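Local atomic coordinates of hemolysin-related protein (PDB entry 5V6K), a protein that probably binds mannose-containing glycans through its C-terminal beta-prism lectin domain, the part of the longer hemolysin-related protein present here. Residues 70-75 and 105-110; 31-36 and 80-85. All blocks are in the same frame, centred on the assembly; numbering follows the deposited sequence.

Interaction 1 of 2, residues 70-75 and 105-110; sequences VTSGLY and NKKVET. With MAN (alpha-D-mannopyranose), chain B.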
ATOM      1  N   VAL A  70       3.576   5.652  -5.642  1.00 11.81           N
ATOM      2  CA  VAL A  70       4.122   5.011  -4.446  1.00  8.84           C
ATOM      3  C   VAL A  70       5.473   5.634  -4.128  1.00 11.80           C
ATOM      4  O   VAL A  70       6.399   5.577  -4.946  1.00 12.98           O
ATOM      5  CB  VAL A  70       4.262   3.491  -4.638  1.00 11.86           C
ATOM      6  CG1 VAL A  70       4.799   2.834  -3.368  1.00 13.21           C
ATOM      7  CG2 VAL A  70       2.932   2.875  -5.047  1.00 14.65           C
ATOM      8  N   THR A  71       5.601   6.205  -2.934  1.00 11.34           N
ATOM      9  CA  THR A  71       6.865   6.768  -2.476  1.00 11.15           C
ATOM     10  C   THR A  71       7.491   5.820  -1.463  1.00 11.30           C
ATOM     11  O   THR A  71       6.838   5.411  -0.498  1.00 11.46           O
ATOM     12  CB  THR A  71       6.678   8.153  -1.847  1.00 11.50           C
ATOM     13  OG1 THR A  71       6.075   9.040  -2.795  1.00 12.66           O
ATOM     14  CG2 THR A  71       8.025   8.741  -1.421  1.00 14.75           C
ATOM     15  N   SER A  72       8.752   5.474  -1.692  1.00  9.69           N
ATOM     16  CA  SER A  72       9.522   4.649  -0.773  1.00 10.45           C
ATOM     17  C   SER A  72      10.829   5.360  -0.453  1.00 10.79           C
ATOM     18  O   SER A  72      11.329   6.154  -1.253  1.00 16.01           O
ATOM     19  CB  SER A  72       9.801   3.267  -1.373  1.00 11.14           C
ATOM     20  OG  SER A  72       8.604   2.651  -1.818  1.00 19.00           O
ATOM     21  N   GLY A  73      11.383   5.075   0.720  1.00 11.76           N
ATOM     22  CA  GLY A  73      12.639   5.693   1.098  1.00 13.67           C
ATOM     23  C   GLY A  73      13.095   5.224   2.463  1.00 11.63           C
ATOM     24  O   GLY A  73      12.508   4.321   3.060  1.00 10.59           O
ATOM     25  N   LEU A  74      14.158   5.862   2.947  1.00 11.19           N
ATOM     26  CA  LEU A  74      14.717   5.563   4.265  1.00 10.06           C
ATOM     27  C   LEU A  74      13.877   6.272   5.320  1.00 10.04           C
ATOM     28  O   LEU A  74      14.000   7.482   5.524  1.00 12.07           O
ATOM     29  CB  LEU A  74      16.180   5.987   4.335  1.00 13.79           C
ATOM     30  CG  LEU A  74      16.906   5.722   5.657  1.00 15.67           C
ATOM     31  CD1 LEU A  74      16.884   4.233   6.009  1.00 12.97           C
ATOM     32  CD2 LEU A  74      18.343   6.250   5.585  1.00 17.38           C
ATOM     33  N   TYR A  75      13.020   5.509   5.994  1.00  9.01           N
ATOM     34  CA  TYR A  75      12.159   6.053   7.038  1.00  9.17           C
ATOM     35  C   TYR A  75      12.989   6.553   8.217  1.00 11.67           C
ATOM     36  O   TYR A  75      13.971   5.923   8.622  1.00  9.26           O
ATOM     37  CB  TYR A  75      11.170   4.979   7.486  1.00  9.85           C
ATOM     38  CG  TYR A  75      10.112   5.420   8.475  1.00  9.66           C
ATOM     39  CD1 TYR A  75       9.322   6.538   8.238  1.00 10.59           C
ATOM     40  CD2 TYR A  75       9.873   4.684   9.625  1.00  9.44           C
ATOM     41  CE1 TYR A  75       8.339   6.925   9.139  1.00 11.08           C
ATOM     42  CE2 TYR A  75       8.894   5.058  10.525  1.00 11.38           C
ATOM     43  CZ  TYR A  75       8.131   6.178  10.281  1.00 10.18           C
ATOM     44  OH  TYR A  75       7.159   6.537  11.188  1.00 11.87           O
ATOM     45  N   ASN A 105      16.184   9.677   1.017  1.00 15.21           N
ATOM     46  CA  ASN A 105      16.519   8.742  -0.058  1.00 14.84           C
ATOM     47  C   ASN A 105      15.256   8.192  -0.714  1.00 15.08           C
ATOM     48  O   ASN A 105      15.077   6.982  -0.864  1.00 15.80           O
ATOM     49  CB  ASN A 105      17.391   7.596   0.463  1.00 16.30           C
ATOM     50  CG  ASN A 105      18.692   8.073   1.068  1.00 21.56           C
ATOM     51  OD1 ASN A 105      18.803   8.229   2.284  1.00 23.25           O
ATOM     52  ND2 ASN A 105      19.693   8.291   0.225  1.00 23.81           N
ATOM     53  N   LYS A 106      14.367   9.097  -1.109  1.00 15.93           N
ATOM     54  CA  LYS A 106      13.048   8.708  -1.584  1.00 15.04           C
ATOM     55  C   LYS A 106      13.057   8.414  -3.080  1.00 17.70           C
ATOM     56  O   LYS A 106      13.772   9.059  -3.852  1.00 18.32           O
ATOM     57  CB  LYS A 106      12.028   9.803  -1.269  1.00 14.48           C
ATOM     58  CG  LYS A 106      11.668   9.893   0.208  1.00 14.93           C
ATOM     59  CD  LYS A 106      10.827  11.115   0.509  1.00 13.29           C
ATOM     60  CE  LYS A 106      11.687  12.363   0.622  1.00 20.89           C
ATOM     61  NZ  LYS A 106      10.879  13.543   1.014  1.00 25.93           N
ATOM     62  N   LYS A 107      12.268   7.412  -3.475  1.00 16.25           N
ATOM     63  CA  LYS A 107      11.975   7.114  -4.872  1.00 14.03           C
ATOM     64  C   LYS A 107      10.466   7.137  -5.073  1.00 13.86           C
ATOM     65  O   LYS A 107       9.697   6.893  -4.138  1.00 13.07           O
ATOM     66  CB  LYS A 107      12.539   5.743  -5.297  1.00 18.70           C
ATOM     67  CG  LYS A 107      11.881   4.539  -4.623  1.00 17.30           C
ATOM     68  CD  LYS A 107      12.369   3.223  -5.225  1.00 21.87           C
ATOM     69  CE  LYS A 107      11.619   2.028  -4.641  1.00 20.26           C
ATOM     70  NZ  LYS A 107      11.958   0.736  -5.317  1.00 25.53           N
ATOM     71  N   VAL A 108      10.035   7.439  -6.295  1.00 13.38           N
ATOM     72  CA  VAL A 108       8.615   7.484  -6.628  1.00 12.33           C
ATOM     73  C   VAL A 108       8.364   6.543  -7.797  1.00 14.66           C
ATOM     74  O   VAL A 108       9.022   6.649  -8.838  1.00 13.84           O
ATOM     75  CB  VAL A 108       8.143   8.911  -6.964  1.00 14.14           C
ATOM     76  CG1 VAL A 108       6.627   8.950  -7.086  1.00 16.90           C
ATOM     77  CG2 VAL A 108       8.608   9.901  -5.906  1.00 18.57           C
ATOM     78  N   GLU A 109       7.410   5.630  -7.619  1.00 12.29           N
ATOM     79  CA  GLU A 109       7.019   4.671  -8.645  1.00 14.58           C
ATOM     80  C   GLU A 109       5.560   4.911  -9.004  1.00 14.80           C
ATOM     81  O   GLU A 109       4.698   4.965  -8.120  1.00 15.18           O
ATOM     82  CB  GLU A 109       7.247   3.233  -8.160  1.00 15.68           C
ATOM     83  CG  GLU A 109       8.738   2.894  -7.994  1.00 18.63           C
ATOM     84  CD  GLU A 109       9.004   1.634  -7.185  1.00 18.19           C
ATOM     85  OE1 GLU A 109       8.323   1.419  -6.161  1.00 14.95           O
ATOM     86  OE2 GLU A 109       9.910   0.862  -7.570  1.00 19.39           O
ATOM     87  N   THR A 110       5.290   5.083 -10.297  1.00 13.17           N
ATOM     88  CA  THR A 110       3.963   5.422 -10.790  1.00 15.82           C
ATOM     89  C   THR A 110       3.447   4.297 -11.676  1.00 14.85           C
ATOM     90  O   THR A 110       4.190   3.751 -12.497  1.00 16.96           O
ATOM     91  CB  THR A 110       3.989   6.739 -11.574  1.00 14.87           C
ATOM     92  OG1 THR A 110       4.626   7.750 -10.784  1.00 13.12           O
ATOM     93  CG2 THR A 110       2.573   7.189 -11.929  1.00 12.29           C
TER
HETATM   94  C1  MAN B   1       3.434   7.418  13.324  0.65 16.18           C
HETATM   95  C2  MAN B   1       2.298   6.776  14.141  0.65 16.61           C
HETATM   96  C3  MAN B   1       2.438   5.253  14.170  0.65 14.98           C
HETATM   97  C4  MAN B   1       2.708   4.682  12.764  0.65 13.30           C
HETATM   98  C5  MAN B   1       3.900   5.398  12.119  0.65 13.64           C
HETATM   99  C6  MAN B   1       4.166   4.927  10.700  0.65 12.29           C
HETATM  100  O1  MAN B   1       4.591   7.365  14.135  0.65 18.36           O
HETATM  101  O2  MAN B   1       1.016   7.029  13.529  0.65 14.82           O
HETATM  102  O3  MAN B   1       1.277   4.641  14.737  0.65 16.62           O
HETATM  103  O4  MAN B   1       3.000   3.298  12.846  0.65 12.69           O
HETATM  104  O5  MAN B   1       3.625   6.806  12.070  0.65 14.24           O
HETATM  105  O6  MAN B   1       3.021   5.236   9.897  0.65 10.18           O
HETATM  106  O   HOH W   1       8.331   3.532  -4.390  1.00 13.73           O

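Interaction 2 of 2, residues 31-36 and 80-85; sequences FAIDAI and YHIVAI. With MAN (alpha-D-mannopyranose), chain B.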
ATOM      1  N   PHE A  31       2.849   8.205   9.514  1.00 12.63           N
ATOM      2  CA  PHE A  31       4.016   8.750   8.830  1.00 11.80           C
ATOM      3  C   PHE A  31       4.518   7.835   7.716  1.00 11.97           C
ATOM      4  O   PHE A  31       5.336   8.272   6.898  1.00 10.79           O
ATOM      5  CB  PHE A  31       5.145   8.995   9.837  1.00 14.65           C
ATOM      6  CG  PHE A  31       4.791   9.962  10.943  1.00 13.69           C
ATOM      7  CD1 PHE A  31       3.812  10.930  10.765  1.00 16.17           C
ATOM      8  CD2 PHE A  31       5.449   9.904  12.162  1.00 15.73           C
ATOM      9  CE1 PHE A  31       3.496  11.814  11.784  1.00 16.79           C
ATOM     10  CE2 PHE A  31       5.138  10.786  13.183  1.00 13.59           C
ATOM     11  CZ  PHE A  31       4.162  11.742  12.993  1.00 14.51           C
ATOM     12  N   ALA A  32       4.054   6.588   7.668  1.00 10.70           N
ATOM     13  CA  ALA A  32       4.432   5.635   6.630  1.00  8.99           C
ATOM     14  C   ALA A  32       3.227   4.738   6.361  1.00  9.45           C
ATOM     15  O   ALA A  32       2.110   5.030   6.797  1.00 10.65           O
ATOM     16  CB  ALA A  32       5.676   4.841   7.054  1.00 10.30           C
ATOM     17  N   ILE A  33       3.445   3.638   5.648  1.00 10.40           N
ATOM     18  CA  ILE A  33       2.395   2.655   5.401  1.00  9.17           C
ATOM     19  C   ILE A  33       2.623   1.495   6.361  1.00 11.67           C
ATOM     20  O   ILE A  33       3.633   0.787   6.269  1.00  9.97           O
ATOM     21  CB  ILE A  33       2.375   2.182   3.940  1.00  8.41           C
ATOM     22  CG1 ILE A  33       2.127   3.362   2.992  1.00 12.02           C
ATOM     23  CG2 ILE A  33       1.305   1.101   3.739  1.00 11.00           C
ATOM     24  CD1 ILE A  33       0.785   4.075   3.182  1.00 14.86           C
ATOM     25  N   ASP A  34       1.678   1.301   7.284  1.00 11.39           N
ATOM     26  CA  ASP A  34       1.812   0.297   8.333  1.00  9.67           C
ATOM     27  C   ASP A  34       1.290  -1.073   7.927  1.00 11.43           C
ATOM     28  O   ASP A  34       1.848  -2.088   8.358  1.00 10.65           O
ATOM     29  CB  ASP A  34       1.061   0.741   9.587  1.00 12.14           C
ATOM     30  CG  ASP A  34       1.630   2.001  10.187  1.00 12.44           C
ATOM     31  OD1 ASP A  34       1.221   3.100   9.764  1.00 11.24           O
ATOM     32  OD2 ASP A  34       2.491   1.885  11.078  1.00 11.58           O
ATOM     33  N   ALA A  35       0.226  -1.131   7.129  1.00 12.36           N
ATOM     34  CA  ALA A  35      -0.407  -2.404   6.824  1.00 10.97           C
ATOM     35  C   ALA A  35      -1.322  -2.254   5.616  1.00 11.09           C
ATOM     36  O   ALA A  35      -1.894  -1.187   5.381  1.00 13.36           O
ATOM     37  CB  ALA A  35      -1.201  -2.925   8.026  1.00 11.44           C
ATOM     38  N   ILE A  36      -1.459  -3.346   4.864  1.00 12.29           N
ATOM     39  CA  ILE A  36      -2.331  -3.406   3.695  1.00 11.37           C
ATOM     40  C   ILE A  36      -3.125  -4.702   3.754  1.00  9.54           C
ATOM     41  O   ILE A  36      -2.579  -5.759   4.088  1.00 11.47           O
ATOM     42  CB  ILE A  36      -1.532  -3.322   2.374  1.00 11.29           C
ATOM     43  CG1 ILE A  36      -0.992  -1.906   2.174  1.00 12.08           C
ATOM     44  CG2 ILE A  36      -2.401  -3.740   1.172  1.00  8.23           C
ATOM     45  CD1 ILE A  36      -0.068  -1.750   0.980  1.00 11.88           C
ATOM     46  N   TYR A  80      14.251   0.956   4.994  1.00 12.15           N
ATOM     47  CA  TYR A  80      13.564   1.318   3.759  1.00  9.11           C
ATOM     48  C   TYR A  80      12.186   0.667   3.726  1.00 10.75           C
ATOM     49  O   TYR A  80      12.067  -0.550   3.902  1.00 10.34           O
ATOM     50  CB  TYR A  80      14.376   0.887   2.536  1.00 14.21           C
ATOM     51  CG  TYR A  80      15.538   1.797   2.229  1.00 14.25           C
ATOM     52  CD1 TYR A  80      15.369   2.917   1.431  1.00 14.99           C
ATOM     53  CD2 TYR A  80      16.801   1.541   2.742  1.00 15.10           C
ATOM     54  CE1 TYR A  80      16.426   3.761   1.149  1.00 16.77           C
ATOM     55  CE2 TYR A  80      17.866   2.380   2.461  1.00 18.95           C
ATOM     56  CZ  TYR A  80      17.670   3.487   1.665  1.00 16.36           C
ATOM     57  OH  TYR A  80      18.718   4.330   1.382  1.00 22.62           O
ATOM     58  N   HIS A  81      11.153   1.479   3.500  1.00 10.33           N
ATOM     59  CA  HIS A  81       9.781   0.993   3.410  1.00  8.08           C
ATOM     60  C   HIS A  81       9.021   1.845   2.401  1.00 10.10           C
ATOM     61  O   HIS A  81       9.533   2.845   1.888  1.00  9.43           O
ATOM     62  CB  HIS A  81       9.064   1.049   4.765  1.00  9.17           C
ATOM     63  CG  HIS A  81       9.925   0.672   5.930  1.00 10.53           C
ATOM     64  ND1 HIS A  81      10.065  -0.629   6.364  1.00 10.61           N
ATOM     65  CD2 HIS A  81      10.682   1.428   6.759  1.00 12.22           C
ATOM     66  CE1 HIS A  81      10.875  -0.658   7.407  1.00 10.16           C
ATOM     67  NE2 HIS A  81      11.263   0.578   7.668  1.00  8.52           N
ATOM     68  N   ILE A  82       7.780   1.453   2.138  1.00  9.95           N
ATOM     69  CA  ILE A  82       6.829   2.340   1.479  1.00 10.53           C
ATOM     70  C   ILE A  82       6.307   3.313   2.526  1.00  9.36           C
ATOM     71  O   ILE A  82       5.754   2.900   3.550  1.00 10.76           O
ATOM     72  CB  ILE A  82       5.679   1.553   0.834  1.00 10.46           C
ATOM     73  CG1 ILE A  82       6.212   0.690  -0.310  1.00 10.48           C
ATOM     74  CG2 ILE A  82       4.594   2.515   0.340  1.00 10.93           C
ATOM     75  CD1 ILE A  82       5.170  -0.199  -0.977  1.00 14.80           C
ATOM     76  N   VAL A  83       6.488   4.607   2.278  1.00  8.35           N
ATOM     77  CA  VAL A  83       6.086   5.626   3.236  1.00 10.71           C
ATOM     78  C   VAL A  83       4.832   6.381   2.808  1.00 10.69           C
ATOM     79  O   VAL A  83       4.144   6.940   3.677  1.00 12.06           O
ATOM     80  CB  VAL A  83       7.241   6.612   3.515  1.00  8.00           C
ATOM     81  CG1 VAL A  83       8.385   5.886   4.208  1.00 10.58           C
ATOM     82  CG2 VAL A  83       7.728   7.274   2.223  1.00  8.84           C
ATOM     83  N   ALA A  84       4.493   6.402   1.520  1.00 12.93           N
ATOM     84  CA  ALA A  84       3.295   7.092   1.068  1.00  9.84           C
ATOM     85  C   ALA A  84       2.780   6.454  -0.213  1.00 10.02           C
ATOM     86  O   ALA A  84       3.566   6.035  -1.068  1.00  9.49           O
ATOM     87  CB  ALA A  84       3.570   8.581   0.828  1.00 10.43           C
ATOM     88  N   ILE A  85       1.455   6.401  -0.344  1.00 11.20           N
ATOM     89  CA  ILE A  85       0.796   6.009  -1.583  1.00 11.19           C
ATOM     90  C   ILE A  85      -0.280   7.039  -1.893  1.00 11.86           C
ATOM     91  O   ILE A  85      -1.148   7.305  -1.054  1.00 11.45           O
ATOM     92  CB  ILE A  85       0.165   4.605  -1.497  1.00  9.40           C
ATOM     93  CG1 ILE A  85       1.193   3.560  -1.059  1.00 11.19           C
ATOM     94  CG2 ILE A  85      -0.433   4.211  -2.852  1.00 10.50           C
ATOM     95  CD1 ILE A  85       0.568   2.256  -0.613  1.00 11.15           C
TER
HETATM   96  C1  MAN B   1       3.434   7.418  13.324  0.65 16.18           C
HETATM   97  C2  MAN B   1       2.298   6.776  14.141  0.65 16.61           C
HETATM   98  C3  MAN B   1       2.438   5.253  14.170  0.65 14.98           C
HETATM   99  C4  MAN B   1       2.708   4.682  12.764  0.65 13.30           C
HETATM  100  C5  MAN B   1       3.900   5.398  12.119  0.65 13.64           C
HETATM  101  C6  MAN B   1       4.166   4.927  10.700  0.65 12.29           C
HETATM  102  O1  MAN B   1       4.591   7.365  14.135  0.65 18.36           O
HETATM  103  O2  MAN B   1       1.016   7.029  13.529  0.65 14.82           O
HETATM  104  O3  MAN B   1       1.277   4.641  14.737  0.65 16.62           O
HETATM  105  O4  MAN B   1       3.000   3.298  12.846  0.65 12.69           O
HETATM  106  O5  MAN B   1       3.625   6.806  12.070  0.65 14.24           O
HETATM  107  O6  MAN B   1       3.021   5.236   9.897  0.65 10.18           O

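Interaction 1 of 2, residues 70-75 and 105-110
Strands 70-75 and 106-110 pair antiparallel at one border of a four-stranded sheet, with V70 facing E109 and S72 facing K107 as hydrogen-bonded pairs. Each of these pairs closes a ring of two backbone bonds, from V70 N to E109 O (2.8 Å) and back from E109 N to V70 O, then from S72 N to K107 O and from K107 N to S72 O (2.7 Å). Between them T71 and V108 form a non-hydrogen-bonded pair, their side chains on the opposite face from S72 and K107; there the T71 CG2 methyl packs on K106 CB at 4.1 Å.

On the other face K107 lies over the serine. Its CG sits between backbone N and carbonyl carbon (chi1 67°), and the extended chain brings K107 CE to 3.9 Å from S72 CB. K107 NZ then reaches E109 OE2 at 3.0 Å, meeting it from above the carboxylate plane in a salt bridge. One water ties this face together: it accepts from S72 OG (2.7 Å) and donates to V70 O and to E109 OE1 (2.8 Å). E109 OE1 also accepts from G8 N, while K107 bonds G8 O and makes a cation-pi contact with Y9. An outermost strand returning beside the first strand of its sheet is the Greek-key arrangement of the beta-prism lectin fold.

Interaction 2 of 2, residues 31-36 and 80-85
Mannose lies over one face of the F31 ring, F31 CD2 standing 3.4 Å from its C1; the same ring stacks with Y102 and touches the neighbouring N-acetylglucosamine. The flat carboxylate of D34 turns towards the sugar as well, with D34 OD1 2.8 Å from mannose O6. H81 meets W129 with the ring planes at about 80°, and both its nitrogens are engaged, ND1 by E132 and NE2 by G78 O.

Two backbone amides of this loop also hold the sugar: F31 N donates to mannose O5 (3.0 Å). The second, A32 N, donates to mannose O6 (2.8 Å), and T51 O, G53 N and G54 N are further partners. The loop runs straight into strand 33-36, which passes strand 80-85 at 84° where two sheets of the beta prism meet. A single hydrogen bond joins them, from I33 N to I82 O at 3.2 Å, beside a CA-H...O contact from A32 to V83 O.

Inside, the branch of I33 that lies anti to the carbonyl carbon (chi1 -60°) brings its CG1 to 3.7 Å from I82 CG2. I85 CD1 packs on the same I33 CG1. F134 of the third sheet touches I36, I82 and I85.

The segments alternate along the chain in the order 31-36, 70-75, 80-85 and 105-110, so the two contacts interlock, their centres about 9 Å apart. Strands 65-75 and 80-89 follow one another and are neighbours in one sheet: T71 hydrogen-bonds through its backbone to both V83 and A84, at the classic bulge formed by these two residues. Interaction 1 thus extends that sheet to its border strand, while interaction 2 joins it to the sheet holding strand 33-37 through the buried interior. Both reach the mannose, 31-36 by direct hydrogen bonds and 70-75 through Y75 OH against C6, which places the sugar site at the end of the prism.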